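Local coordinates for translation initiation factor eIF2 assembly protein (Schizosaccharomyces pombe, PDB 4ZGP) that acts as an ATP-dependent chaperone that binds the gamma subunit of eIF2 and so allows it to assemble with the alpha and beta subunits, at residues L116-P121 and N156-D161; H31-S36 and V50-P55; L24-V29 and V172-S177. All coordinates share one frame; numbering follows the deposited sequence.

Interaction 1 of 3, residues L116-P121 and N156-D161; sequences LNWSTP and NHAFDD. With ADP (adenosine-5'-diphosphate), chain C.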
loop_
_atom_site.group_PDB
_atom_site.type_symbol
_atom_site.label_atom_id
_atom_site.label_comp_id
_atom_site.label_asym_id
_atom_site.label_seq_id
_atom_site.Cartn_x
_atom_site.Cartn_y
_atom_site.Cartn_z
ATOM N N LEU A 116 -2.757 6.824 4.630
ATOM C CA LEU A 116 -3.877 6.536 5.520
ATOM C C LEU A 116 -4.109 5.029 5.471
ATOM O O LEU A 116 -3.158 4.269 5.279
ATOM C CB LEU A 116 -5.132 7.333 5.163
ATOM C CG LEU A 116 -4.981 8.863 5.155
ATOM C CD1 LEU A 116 -6.331 9.536 5.026
ATOM C CD2 LEU A 116 -4.226 9.393 6.389
ATOM N N ASN A 117 -5.348 4.588 5.681
ATOM C CA ASN A 117 -5.560 3.171 5.912
ATOM C C ASN A 117 -5.143 2.317 4.731
ATOM O O ASN A 117 -4.679 1.198 4.929
ATOM C CB ASN A 117 -7.029 2.864 6.247
ATOM C CG ASN A 117 -7.580 3.715 7.406
ATOM O OD1 ASN A 117 -7.425 4.942 7.429
ATOM N ND2 ASN A 117 -8.244 3.058 8.360
ATOM N N TRP A 118 -5.317 2.817 3.510
ATOM C CA TRP A 118 -5.018 1.955 2.354
ATOM C C TRP A 118 -3.992 2.515 1.379
ATOM O O TRP A 118 -3.136 1.766 0.913
ATOM C CB TRP A 118 -6.280 1.621 1.550
ATOM C CG TRP A 118 -7.351 0.964 2.359
ATOM C CD1 TRP A 118 -7.495 -0.379 2.618
ATOM C CD2 TRP A 118 -8.419 1.623 3.028
ATOM N NE1 TRP A 118 -8.600 -0.584 3.421
ATOM C CE2 TRP A 118 -9.195 0.628 3.669
ATOM C CE3 TRP A 118 -8.814 2.966 3.134
ATOM C CZ2 TRP A 118 -10.322 0.934 4.421
ATOM C CZ3 TRP A 118 -9.936 3.267 3.873
ATOM C CH2 TRP A 118 -10.681 2.252 4.510
ATOM N N SER A 119 -4.080 3.807 1.064
ATOM C CA SER A 119 -3.366 4.344 -0.094
ATOM C C SER A 119 -2.195 5.273 0.253
ATOM O O SER A 119 -2.336 6.212 1.028
ATOM C CB SER A 119 -4.347 5.090 -1.002
ATOM O OG SER A 119 -5.479 4.290 -1.291
ATOM N N THR A 120 -1.047 4.972 -0.329
ATOM C CA THR A 120 0.148 5.820 -0.251
ATOM C C THR A 120 0.014 6.914 -1.310
ATOM O O THR A 120 -0.372 6.620 -2.438
ATOM C CB THR A 120 1.430 4.962 -0.459
ATOM O OG1 THR A 120 1.447 3.896 0.508
ATOM C CG2 THR A 120 2.705 5.778 -0.324
ATOM N N PRO A 121 0.318 8.178 -0.947
ATOM C CA PRO A 121 0.142 9.324 -1.850
ATOM C C PRO A 121 1.231 9.393 -2.916
ATOM O O PRO A 121 1.918 10.404 -3.095
ATOM C CB PRO A 121 0.196 10.529 -0.892
ATOM C CG PRO A 121 1.069 10.085 0.222
ATOM C CD PRO A 121 0.731 8.609 0.403
ATOM N N ASN A 156 -13.091 9.475 1.256
ATOM C CA ASN A 156 -14.460 9.725 0.802
ATOM C C ASN A 156 -15.174 8.554 0.115
ATOM O O ASN A 156 -16.400 8.554 0.014
ATOM C CB ASN A 156 -14.463 10.923 -0.155
ATOM C CG ASN A 156 -13.861 12.171 0.467
ATOM O OD1 ASN A 156 -14.204 12.546 1.587
ATOM N ND2 ASN A 156 -12.947 12.816 -0.257
ATOM N N HIS A 157 -14.427 7.569 -0.374
ATOM C CA HIS A 157 -15.022 6.546 -1.225
ATOM C C HIS A 157 -14.545 5.126 -0.955
ATOM O O HIS A 157 -14.724 4.257 -1.805
ATOM C CB HIS A 157 -14.746 6.861 -2.699
ATOM C CG HIS A 157 -15.302 8.172 -3.154
ATOM N ND1 HIS A 157 -16.656 8.441 -3.173
ATOM C CD2 HIS A 157 -14.689 9.292 -3.606
ATOM C CE1 HIS A 157 -16.851 9.671 -3.615
ATOM N NE2 HIS A 157 -15.673 10.207 -3.888
ATOM N N ALA A 158 -13.960 4.887 0.217
ATOM C CA ALA A 158 -13.266 3.628 0.472
ATOM C C ALA A 158 -14.154 2.396 0.325
ATOM O O ALA A 158 -13.677 1.332 -0.060
ATOM C CB ALA A 158 -12.649 3.643 1.856
ATOM N N PHE A 159 -15.436 2.528 0.645
ATOM C CA PHE A 159 -16.324 1.366 0.648
ATOM C C PHE A 159 -17.371 1.370 -0.462
ATOM O O PHE A 159 -18.296 0.563 -0.437
ATOM C CB PHE A 159 -17.030 1.255 2.001
ATOM C CG PHE A 159 -16.094 1.055 3.147
ATOM C CD1 PHE A 159 -15.645 -0.216 3.475
ATOM C CD2 PHE A 159 -15.634 2.134 3.874
ATOM C CE1 PHE A 159 -14.773 -0.412 4.518
ATOM C CE2 PHE A 159 -14.742 1.951 4.909
ATOM C CZ PHE A 159 -14.314 0.673 5.238
ATOM N N ASP A 160 -17.219 2.257 -1.438
ATOM C CA ASP A 160 -18.259 2.452 -2.451
ATOM C C ASP A 160 -18.421 1.264 -3.403
ATOM O O ASP A 160 -19.485 1.081 -3.999
ATOM C CB ASP A 160 -17.977 3.720 -3.258
ATOM C CG ASP A 160 -18.147 4.993 -2.434
ATOM O OD1 ASP A 160 -18.552 4.904 -1.249
ATOM O OD2 ASP A 160 -17.875 6.087 -2.974
ATOM N N ASP A 161 -17.379 0.452 -3.548
ATOM C CA ASP A 161 -17.469 -0.696 -4.439
ATOM C C ASP A 161 -17.908 -1.978 -3.730
ATOM O O ASP A 161 -18.051 -3.018 -4.366
ATOM C CB ASP A 161 -16.133 -0.923 -5.137
ATOM C CG ASP A 161 -15.847 0.126 -6.193
ATOM O OD1 ASP A 161 -16.810 0.610 -6.832
ATOM O OD2 ASP A 161 -14.663 0.467 -6.381
HETATM P PB ADP C . 0.496 1.376 -2.863
HETATM O O1B ADP C . 0.331 -0.098 -2.528
HETATM O O2B ADP C . -0.717 2.223 -2.524
HETATM O O3B ADP C . 1.119 1.557 -4.232
HETATM P PA ADP C . 2.930 1.290 -1.292
HETATM O O1A ADP C . 2.996 -0.105 -1.862
HETATM O O2A ADP C . 3.028 1.570 0.198
HETATM O O3A ADP C . 1.568 1.993 -1.806
HETATM O "O5'" ADP C . 4.092 2.130 -2.014
HETATM C "C5'" ADP C . 3.835 3.049 -3.075
HETATM C "C4'" ADP C . 5.207 3.404 -3.621
HETATM O "O4'" ADP C . 5.862 4.289 -2.711
HETATM C "C3'" ADP C . 6.079 2.162 -3.718
HETATM O "O3'" ADP C . 6.127 1.669 -5.060
HETATM C "C2'" ADP C . 7.447 2.600 -3.239
HETATM O "O2'" ADP C . 8.320 2.860 -4.341
HETATM C "C1'" ADP C . 7.217 3.889 -2.478
HETATM N N9 ADP C . 7.390 3.592 -1.034
HETATM C C8 ADP C . 6.482 2.970 -0.252
HETATM N N7 ADP C . 6.944 2.847 1.022
HETATM C C5 ADP C . 8.177 3.401 1.065
HETATM C C6 ADP C . 9.211 3.614 2.105
HETATM N N6 ADP C . 8.985 3.185 3.374
HETATM N N1 ADP C . 10.363 4.239 1.744
HETATM C C2 ADP C . 10.554 4.664 0.475
HETATM N N3 ADP C . 9.658 4.506 -0.521
HETATM C C4 ADP C . 8.466 3.893 -0.292
#
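Trp-118 sets the six-membered end of its indole against both Ala-158 and Phe-159, in the part of this ATP-grasp fold where the loop after strand 112-115 passes the C-terminal end of helix 149-157. With Phe-159 it makes an offset edge-to-face pair: the indole edge is directed at the phenyl face, the planes stand at 86°, and the centroids are 5.8 Å apart. The nearest carbons are Trp-118 CH2 and Phe-159 CZ, at 4.0 Å. The methyl of Ala-158 packs more tightly, its CB lying 3.4 Å from CZ3 of Trp-118 and scarcely farther from CH2.

One layer out, both partners of the indole are presented by a type I turn from His-157 to Asp-160, of which Ala-158 and Phe-159 are the two central residues. The turn is tied twice. Asp-160 N binds the carbonyl oxygen of His-157, and His-157 ND1 donates to Asp-160 OD2 at 2.7 Å with a bent N-H...O angle of 143°, the carboxylate oxygen lying somewhat out of the imidazole plane.

The tryptophan has its own supports. Asn-117 CB covers one indole face near the rim, and NE1 donates to the carbonyl oxygen of Val-29, so the buried N-H is satisfied and the ring's rotation is restricted. Asp-154 uses both carboxylate oxygens on this loop, OD2 for Trp-118 N and OD1 for Ser-119 OG, while Lys-115 NZ binds Trp-118 O.

The loop leads into the nucleotide pocket, and both Trp-118 and Thr-120 belong to the ATP-binding site. The CG2 methyl of Thr-120 is anti to the backbone N, and the hydroxyl beside that N faces the diphosphate: Thr-120 OG1 lies 2.8 Å from O2A of ADP and 3.0 Å from its bridging O3A.

Interaction 2 of 3, residues H31-S36 and V50-P55; sequences HCQFSS and VIKPIP
Gln-33 meets Lys-52, the residue just after strand 48-51, through a water at the start of helix 34-40; the strand is an outer one of the three-stranded antiparallel sheet in this ATP-grasp protein. Gln-33 holds the N-cap position of the helix, and its side chain crosses that of Lys-52 at about a right angle. OE1 of Gln-33 and NZ of Lys-52 are 4.1 Å apart; the water lies 2.9 Å from NZ, which donates to it, and an unusually short 2.5 Å from OE1, to which it donates. The amide is held at both ends, since OE1 also accepts from Asn-117 ND2 and NE2 donates to the carbonyl oxygen of Leu-30.

Phe-34 supplies the apolar half. Its ring leaves the helix with CG anti to the backbone N (chi1 -168°), which brings CD2 to within 3.8 Å of Val-50 CG2. The methyl sits at the ring edge, close to the ring plane, while Val-181 and Lys-183 of the central strand also touch the phenyl group.

Ser-35 lies against the aliphatic end of Lys-52, with OG 3.8 Å from CE. Both side chains are bound to one carboxylate oxygen, OE1 of Glu-179, by a hydrogen bond from the serine and a salt bridge from the lysine. The lysine chain is extended until its final turn (chi4 58°), and NZ thereby reaches Glu-179 OE1, Ser-177 OG and the water.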
loop_
_atom_site.group_PDB
_atom_site.type_symbol
_atom_site.label_atom_id
_atom_site.label_comp_id
_atom_site.label_asym_id
_atom_site.label_seq_id
_atom_site.Cartn_x
_atom_site.Cartn_y
_atom_site.Cartn_z
ATOM N N HIS A 31 -9.992 -5.754 5.862
ATOM C CA HIS A 31 -8.841 -6.608 6.131
ATOM C C HIS A 31 -7.535 -6.038 5.573
ATOM O O HIS A 31 -6.448 -6.431 6.012
ATOM C CB HIS A 31 -9.065 -8.014 5.551
ATOM C CG HIS A 31 -10.175 -8.756 6.225
ATOM N ND1 HIS A 31 -10.827 -9.822 5.640
ATOM C CD2 HIS A 31 -10.778 -8.557 7.421
ATOM C CE1 HIS A 31 -11.762 -10.268 6.463
ATOM N NE2 HIS A 31 -11.755 -9.515 7.549
ATOM N N CYS A 32 -7.653 -5.138 4.601
ATOM C CA CYS A 32 -6.484 -4.558 3.946
ATOM C C CYS A 32 -6.038 -3.241 4.561
ATOM O O CYS A 32 -5.067 -2.645 4.077
ATOM C CB CYS A 32 -6.761 -4.343 2.447
ATOM S SG CYS A 32 -6.687 -5.922 1.571
ATOM N N GLN A 33 -6.734 -2.770 5.591
ATOM C CA GLN A 33 -6.255 -1.571 6.286
ATOM C C GLN A 33 -4.869 -1.822 6.840
ATOM O O GLN A 33 -4.585 -2.916 7.333
ATOM C CB GLN A 33 -7.176 -1.181 7.443
ATOM C CG GLN A 33 -8.611 -0.840 7.122
ATOM C CD GLN A 33 -9.422 -0.712 8.419
ATOM O OE1 GLN A 33 -9.591 0.378 8.942
ATOM N NE2 GLN A 33 -9.879 -1.841 8.949
ATOM N N PHE A 34 -4.004 -0.806 6.799
ATOM C CA PHE A 34 -2.637 -0.968 7.291
ATOM C C PHE A 34 -2.595 -1.527 8.720
ATOM O O PHE A 34 -1.855 -2.461 9.012
ATOM C CB PHE A 34 -1.888 0.381 7.250
ATOM C CG PHE A 34 -0.423 0.247 7.467
ATOM C CD1 PHE A 34 0.434 0.053 6.388
ATOM C CD2 PHE A 34 0.108 0.329 8.743
ATOM C CE1 PHE A 34 1.793 -0.077 6.583
ATOM C CE2 PHE A 34 1.469 0.191 8.946
ATOM C CZ PHE A 34 2.310 -0.011 7.878
ATOM N N SER A 35 -3.397 -0.951 9.602
ATOM C CA SER A 35 -3.404 -1.416 10.985
ATOM C C SER A 35 -3.804 -2.894 11.083
ATOM O O SER A 35 -3.354 -3.596 11.972
ATOM C CB SER A 35 -4.346 -0.575 11.843
ATOM O OG SER A 35 -5.660 -0.554 11.321
ATOM N N SER A 36 -4.631 -3.371 10.158
ATOM C CA SER A 36 -5.066 -4.758 10.243
ATOM C C SER A 36 -3.955 -5.732 9.864
ATOM O O SER A 36 -3.856 -6.802 10.437
ATOM C CB SER A 36 -6.305 -5.001 9.366
ATOM O OG SER A 36 -7.401 -4.221 9.816
ATOM N N VAL A 50 1.664 3.786 13.779
ATOM C CA VAL A 50 0.295 4.094 13.413
ATOM C C VAL A 50 -0.369 5.010 14.430
ATOM O O VAL A 50 -0.396 4.708 15.622
ATOM C CB VAL A 50 -0.551 2.803 13.258
ATOM C CG1 VAL A 50 -1.941 3.146 12.794
ATOM C CG2 VAL A 50 0.101 1.879 12.256
ATOM N N ILE A 51 -0.896 6.131 13.955
ATOM C CA ILE A 51 -1.705 7.000 14.805
ATOM C C ILE A 51 -3.186 6.751 14.555
ATOM O O ILE A 51 -3.719 7.097 13.504
ATOM C CB ILE A 51 -1.370 8.473 14.565
ATOM C CG1 ILE A 51 0.096 8.722 14.905
ATOM C CG2 ILE A 51 -2.284 9.361 15.412
ATOM C CD1 ILE A 51 0.602 10.089 14.456
ATOM N N LYS A 52 -3.852 6.131 15.528
ATOM C CA LYS A 52 -5.207 5.649 15.341
ATOM C C LYS A 52 -6.003 5.777 16.642
ATOM O O LYS A 52 -5.549 5.320 17.683
ATOM C CB LYS A 52 -5.193 4.193 14.876
ATOM C CG LYS A 52 -6.548 3.658 14.423
ATOM C CD LYS A 52 -6.458 2.163 14.135
ATOM C CE LYS A 52 -7.786 1.581 13.635
ATOM N NZ LYS A 52 -8.284 2.253 12.405
ATOM N N PRO A 53 -7.176 6.420 16.582
ATOM C CA PRO A 53 -7.681 7.065 15.366
ATOM C C PRO A 53 -6.902 8.325 15.001
ATOM O O PRO A 53 -6.159 8.871 15.816
ATOM C CB PRO A 53 -9.129 7.408 15.717
ATOM C CG PRO A 53 -9.157 7.464 17.200
ATOM C CD PRO A 53 -8.161 6.453 17.677
ATOM N N ILE A 54 -7.058 8.758 13.762
ATOM C CA ILE A 54 -6.398 9.961 13.285
ATOM C C ILE A 54 -6.956 11.172 14.036
ATOM O O ILE A 54 -8.163 11.266 14.250
ATOM C CB ILE A 54 -6.582 10.110 11.745
ATOM C CG1 ILE A 54 -5.681 11.205 11.184
ATOM C CG2 ILE A 54 -8.052 10.344 11.381
ATOM C CD1 ILE A 54 -5.554 11.128 9.691
ATOM N N PRO A 55 -6.072 12.081 14.485
ATOM C CA PRO A 55 -6.537 13.303 15.158
ATOM C C PRO A 55 -7.530 14.066 14.300
ATOM O O PRO A 55 -7.294 14.245 13.107
ATOM C CB PRO A 55 -5.251 14.100 15.364
ATOM C CG PRO A 55 -4.192 13.044 15.498
ATOM C CD PRO A 55 -4.608 11.932 14.554
HETATM O O HOH W 1 -10.508 0.842 11.274
#

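Interaction 3 of 3, residues L24-V29 and V172-S177; sequences LTKNQV and VPKDFS
Gln-28 OE1 accepts the backbone N-H of Thr-25 at 2.8 Å, at the head of the short helix whose first residue, Lys-26, lies against Pro-173. The bond is nearly straight, at 159°, although the donor is tilted from the plane of the side-chain carbonyl. In return, Gln-28 N donates to Thr-25 OG1 at 3.1 Å. This reciprocal pair is a capping box: the threonine at the N-cap satisfies a backbone N-H of the first turn, and the glutamine folds back to satisfy the N-cap's own. Another N-H of that turn, on Lys-26, is taken by Asp-164 OD1.

Lys-26 leaves the first turn just after this cap. Its chain runs outward with CG anti to the backbone N and comes up beside the CB-CG edge of the Pro-173 ring, CD lying 3.5 Å from CG of the proline and 3.7 Å from its CB. The two side chains run past one another antiparallel, so methylenes meet methylenes. Pro-173 is buried, and Phe-159 also packs against it.

On the other side of the contact, a type II turn from Pro-173 to Phe-176 carries Lys-174 as its second residue and Asp-175, with a positive phi of 63°, as its third. Lys-174 bends repeatedly along its length and brings its ammonium 4.2 Å from that of Lys-26, NZ to NZ, the two chains crossing at about a right angle.

The contact therefore joins the N-terminal helix 26-31 to the loop before strand 180-184 by aliphatic packing beside a pair of like charges. The attraction comes from the methylenes and the proline ring; the ammonium groups contribute none to each other, and their proximity is probably at most mildly unfavourable, since Lys-174 is exposed to solvent.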
loop_
_atom_site.group_PDB
_atom_site.type_symbol
_atom_site.label_atom_id
_atom_site.label_comp_id
_atom_site.label_asym_id
_atom_site.label_seq_id
_atom_site.Cartn_x
_atom_site.Cartn_y
_atom_site.Cartn_z
ATOM N N LEU A 24 -16.472 -7.322 -4.496
ATOM C CA LEU A 24 -15.720 -6.825 -3.352
ATOM C C LEU A 24 -16.614 -6.689 -2.134
ATOM O O LEU A 24 -17.660 -6.051 -2.211
ATOM C CB LEU A 24 -15.108 -5.470 -3.684
ATOM C CG LEU A 24 -14.192 -4.847 -2.630
ATOM C CD1 LEU A 24 -12.935 -5.672 -2.472
ATOM C CD2 LEU A 24 -13.855 -3.417 -3.017
ATOM N N THR A 25 -16.217 -7.274 -1.011
ATOM C CA THR A 25 -17.005 -7.112 0.206
ATOM C C THR A 25 -16.374 -6.072 1.131
ATOM O O THR A 25 -15.173 -5.800 1.055
ATOM C CB THR A 25 -17.154 -8.421 0.981
ATOM O OG1 THR A 25 -15.882 -8.796 1.516
ATOM C CG2 THR A 25 -17.687 -9.540 0.080
ATOM N N LYS A 26 -17.200 -5.498 1.997
ATOM C CA LYS A 26 -16.744 -4.622 3.068
ATOM C C LYS A 26 -15.613 -5.245 3.890
ATOM O O LYS A 26 -14.629 -4.575 4.203
ATOM C CB LYS A 26 -17.917 -4.272 3.985
ATOM C CG LYS A 26 -17.522 -3.545 5.249
ATOM C CD LYS A 26 -18.717 -3.380 6.197
ATOM C CE LYS A 26 -19.235 -4.715 6.718
ATOM N NZ LYS A 26 -18.815 -4.985 8.127
ATOM N N ASN A 27 -15.745 -6.520 4.237
ATOM C CA ASN A 27 -14.709 -7.180 5.028
ATOM C C ASN A 27 -13.380 -7.251 4.272
ATOM O O ASN A 27 -12.308 -7.146 4.864
ATOM C CB ASN A 27 -15.150 -8.593 5.454
ATOM C CG ASN A 27 -16.021 -8.576 6.717
ATOM O OD1 ASN A 27 -16.150 -7.544 7.373
ATOM N ND2 ASN A 27 -16.602 -9.713 7.059
ATOM N N GLN A 28 -13.442 -7.439 2.963
ATOM C CA GLN A 28 -12.198 -7.510 2.194
ATOM C C GLN A 28 -11.440 -6.199 2.248
ATOM O O GLN A 28 -10.202 -6.195 2.298
ATOM C CB GLN A 28 -12.471 -7.866 0.745
ATOM C CG GLN A 28 -12.689 -9.341 0.496
ATOM C CD GLN A 28 -13.088 -9.551 -0.946
ATOM O OE1 GLN A 28 -14.225 -9.267 -1.324
ATOM N NE2 GLN A 28 -12.135 -9.978 -1.778
ATOM N N VAL A 29 -12.182 -5.093 2.221
ATOM C CA VAL A 29 -11.582 -3.758 2.326
ATOM C C VAL A 29 -11.030 -3.514 3.742
ATOM O O VAL A 29 -9.899 -3.025 3.915
ATOM C CB VAL A 29 -12.614 -2.655 1.932
ATOM C CG1 VAL A 29 -12.097 -1.274 2.273
ATOM C CG2 VAL A 29 -12.928 -2.750 0.444
ATOM N N VAL A 172 -19.298 4.959 6.250
ATOM C CA VAL A 172 -18.343 3.974 6.756
ATOM C C VAL A 172 -18.974 2.993 7.753
ATOM O O VAL A 172 -19.983 3.307 8.383
ATOM C CB VAL A 172 -17.130 4.688 7.423
ATOM C CG1 VAL A 172 -16.320 5.466 6.379
ATOM C CG2 VAL A 172 -17.592 5.605 8.545
ATOM N N PRO A 173 -18.384 1.793 7.887
ATOM C CA PRO A 173 -18.894 0.776 8.813
ATOM C C PRO A 173 -18.705 1.125 10.282
ATOM O O PRO A 173 -17.923 2.010 10.634
ATOM C CB PRO A 173 -18.063 -0.470 8.466
ATOM C CG PRO A 173 -17.497 -0.198 7.102
ATOM C CD PRO A 173 -17.275 1.271 7.070
ATOM N N LYS A 174 -19.432 0.396 11.124
ATOM C CA LYS A 174 -19.309 0.451 12.578
ATOM C C LYS A 174 -17.920 0.025 13.034
ATOM O O LYS A 174 -17.335 -0.904 12.474
ATOM C CB LYS A 174 -20.366 -0.451 13.231
ATOM C CG LYS A 174 -21.506 -0.904 12.295
ATOM C CD LYS A 174 -21.151 -2.140 11.438
ATOM C CE LYS A 174 -21.386 -1.872 9.945
ATOM N NZ LYS A 174 -22.229 -2.911 9.274
ATOM N N ASP A 175 -17.403 0.709 14.051
ATOM C CA ASP A 175 -16.105 0.384 14.654
ATOM C C ASP A 175 -14.936 0.539 13.672
ATOM O O ASP A 175 -13.882 -0.077 13.833
ATOM C CB ASP A 175 -16.118 -1.035 15.234
ATOM C CG ASP A 175 -17.291 -1.270 16.184
ATOM O OD1 ASP A 175 -17.950 -0.280 16.580
ATOM O OD2 ASP A 175 -17.551 -2.440 16.537
ATOM N N PHE A 176 -15.137 1.365 12.655
ATOM C CA PHE A 176 -14.062 1.720 11.736
ATOM C C PHE A 176 -13.495 3.066 12.155
ATOM O O PHE A 176 -14.224 3.907 12.664
ATOM C CB PHE A 176 -14.579 1.777 10.297
ATOM C CG PHE A 176 -13.658 2.489 9.349
ATOM C CD1 PHE A 176 -12.597 1.817 8.752
ATOM C CD2 PHE A 176 -13.863 3.829 9.036
ATOM C CE1 PHE A 176 -11.750 2.479 7.868
ATOM C CE2 PHE A 176 -13.015 4.496 8.161
ATOM C CZ PHE A 176 -11.962 3.820 7.574
ATOM N N SER A 177 -12.200 3.277 11.965
ATOM C CA SER A 177 -11.655 4.625 12.105
ATOM C C SER A 177 -10.539 4.856 11.085
ATOM O O SER A 177 -9.826 3.921 10.730
ATOM C CB SER A 177 -11.128 4.861 13.525
ATOM O OG SER A 177 -9.972 4.086 13.794
#

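How the interactions relate
The three contacts form one continuous patch, with centres 11 to 12 Å apart, and the loop 116-121 binds it together. From interaction 1, Asn-117 reaches interaction 2 by O to Phe-34 N (2.8 Å) and interaction 3 by ND2 to Ser-177 O (3.0 Å). Phe-159 CE2 continues the packing onto Pro-173 CD of interaction 3 at 3.4 Å, and Gln-33 OE1 of interaction 2 touches Phe-176 CE1 at 3.2 Å. Interaction 1 enters the ADP pocket directly; the Phe-34 side chain of interaction 2 stays about 7 Å from the nucleotide. Interaction 3 meets ATP-binding Trp-118 through Val-29 O, 2.8 Å from NE1, though the Pro-173 side chain stays about 7 Å from the indole.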